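Local coordinates for protein polyketide cyclase / dehydrase and lipid transport (Nitrosospira multiformis, PDB 3P51) that is of unknown function but, as a member of the Bet v 1-like polyketide cyclase and lipid-transport family, probably binds a hydrophobic ligand, at residues A64-E67 against I68-R71. Residues are numbered along the deposited sequence; the frame is centred on the assembly and turned at random.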
loop_
_atom_site.group_PDB
_atom_site.type_symbol
_atom_site.label_atom_id
_atom_site.label_comp_id
_atom_site.label_asym_id
_atom_site.label_seq_id
_atom_site.Cartn_x
_atom_site.Cartn_y
_atom_site.Cartn_z
ATOM N N ALA A 64 -6.653 -11.116 -6.268
ATOM C CA ALA A 64 -5.387 -10.991 -5.561
ATOM C C ALA A 64 -5.443 -11.807 -4.276
ATOM O O ALA A 64 -6.497 -11.920 -3.641
ATOM C CB ALA A 64 -5.056 -9.518 -5.260
ATOM N N TYR A 65 -4.301 -12.378 -3.911
ATOM C CA TYR A 65 -4.182 -13.191 -2.704
ATOM C C TYR A 65 -2.799 -12.954 -2.101
ATOM O O TYR A 65 -1.790 -12.942 -2.814
ATOM C CB TYR A 65 -4.360 -14.670 -3.047
ATOM C CG TYR A 65 -4.495 -15.597 -1.860
ATOM C CD1 TYR A 65 -5.730 -16.126 -1.509
ATOM C CD2 TYR A 65 -3.391 -15.951 -1.101
ATOM C CE1 TYR A 65 -5.860 -16.993 -0.421
ATOM C CE2 TYR A 65 -3.506 -16.817 -0.013
ATOM C CZ TYR A 65 -4.751 -17.331 0.319
ATOM O OH TYR A 65 -4.882 -18.189 1.394
ATOM N N SER A 66 -2.760 -12.737 -0.792
ATOM C CA SER A 66 -1.507 -12.532 -0.090
ATOM C C SER A 66 -1.433 -13.398 1.166
ATOM O O SER A 66 -2.186 -13.200 2.125
ATOM C CB SER A 66 -1.315 -11.062 0.273
ATOM O OG SER A 66 -0.040 -10.868 0.881
ATOM N N GLU A 67 -0.534 -14.375 1.148
ATOM C CA GLU A 67 -0.303 -15.194 2.321
ATOM C C GLU A 67 0.439 -14.343 3.351
ATOM O O GLU A 67 0.147 -14.404 4.548
ATOM C CB GLU A 67 0.525 -16.429 1.953
ATOM C CG GLU A 67 0.988 -17.248 3.152
ATOM C CD GLU A 67 -0.167 -17.949 3.855
ATOM O OE1 GLU A 67 -1.266 -18.052 3.265
ATOM O OE2 GLU A 67 0.027 -18.401 5.002
ATOM N N ILE A 68 1.401 -13.548 2.883
ATOM C CA ILE A 68 2.225 -12.765 3.796
ATOM C C ILE A 68 1.417 -11.668 4.486
ATOM O O ILE A 68 1.601 -11.427 5.672
ATOM C CB ILE A 68 3.479 -12.188 3.109
ATOM C CG1 ILE A 68 4.352 -11.430 4.117
ATOM C CG2 ILE A 68 3.105 -11.306 1.934
ATOM C CD1 ILE A 68 5.586 -10.783 3.494
ATOM N N GLU A 69 0.498 -11.024 3.762
ATOM C CA GLU A 69 -0.319 -9.974 4.376
ATOM C C GLU A 69 -1.665 -10.512 4.860
ATOM O O GLU A 69 -2.439 -9.781 5.471
ATOM C CB GLU A 69 -0.573 -8.816 3.402
ATOM C CG GLU A 69 0.673 -8.242 2.729
ATOM C CD GLU A 69 1.585 -7.514 3.691
ATOM O OE1 GLU A 69 1.123 -7.184 4.805
ATOM O OE2 GLU A 69 2.768 -7.280 3.335
ATOM N N ARG A 70 -1.954 -11.779 4.572
ATOM C CA ARG A 70 -3.233 -12.370 4.967
ATOM C C ARG A 70 -4.388 -11.579 4.386
ATOM O O ARG A 70 -5.232 -11.061 5.122
ATOM C CB ARG A 70 -3.372 -12.415 6.491
ATOM C CG ARG A 70 -2.251 -13.179 7.203
ATOM C CD ARG A 70 -2.614 -13.439 8.657
ATOM N NE ARG A 70 -1.612 -14.252 9.346
ATOM C CZ ARG A 70 -0.588 -13.751 10.030
ATOM N NH1 ARG A 70 -0.429 -12.432 10.123
ATOM N NH2 ARG A 70 0.282 -14.566 10.616
ATOM N N ARG A 71 -4.430 -11.496 3.060
ATOM C CA ARG A 71 -5.459 -10.738 2.363
ATOM C C ARG A 71 -6.019 -11.515 1.180
ATOM O O ARG A 71 -5.276 -12.182 0.464
ATOM C CB ARG A 71 -4.891 -9.422 1.837
ATOM C CG ARG A 71 -5.947 -8.560 1.162
ATOM C CD ARG A 71 -5.337 -7.370 0.449
ATOM N NE ARG A 71 -4.405 -6.628 1.293
ATOM C CZ ARG A 71 -4.766 -5.689 2.159
ATOM N NH1 ARG A 71 -6.038 -5.385 2.315
ATOM N NH2 ARG A 71 -3.855 -5.054 2.871
#
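Ser66 and Glu69 meet where strand 58-66 turns back toward strand 71-78, and the serine hydroxyl is the one side-chain group that bonds across the turn. With OG anti to the backbone N (chi1 -176°) and beside its own carbonyl carbon, the oxygen reaches forward along the chain and accepts the amide of Glu69 at 2.9 Å from OG to N, with an N-H...O angle of 155°. The aliphatic part of Glu69 lies against the same oxygen, its CG 3.3 Å from Ser66 OG, before the chain bends at chi2 and carries the carboxylate away. Ile68 CG2 comes equally near the hydroxyl, whereas its CG1 branch extends away from the serine.

Where the two strands leave the turn the backbones pair as an antiparallel, hydrogen-bonded couple: Ser66 N gives to Arg71 O at 2.9 Å, and Arg71 N returns a bond to Ser66 O at 3.0 Å. Arg70 and Arg71 both stand opposite Ser66, a G1 beta bulge, with Arg70 in a left-handed backbone conformation. Arg71 O also lies over one face of the Tyr65 ring, offset toward the rim. Two of the longer polar ends are held by other parts of the fold: Glu67 OE1 takes the indole N-H of Trp18 on helix 14-21, and Arg71 NH1 binds Asn94. Ser66 itself packs on Ala64 of the second subunit, whose strand continues the sheet.

With an alanine at Ser66, the Glu69 amide would probably lose its mate and the turn be less firmly set. A small buried hydroxyl thus ties the connecting loop to the strand end, while the tips of Glu67 and Arg71 are held by helix 14-21 and strand 88-100.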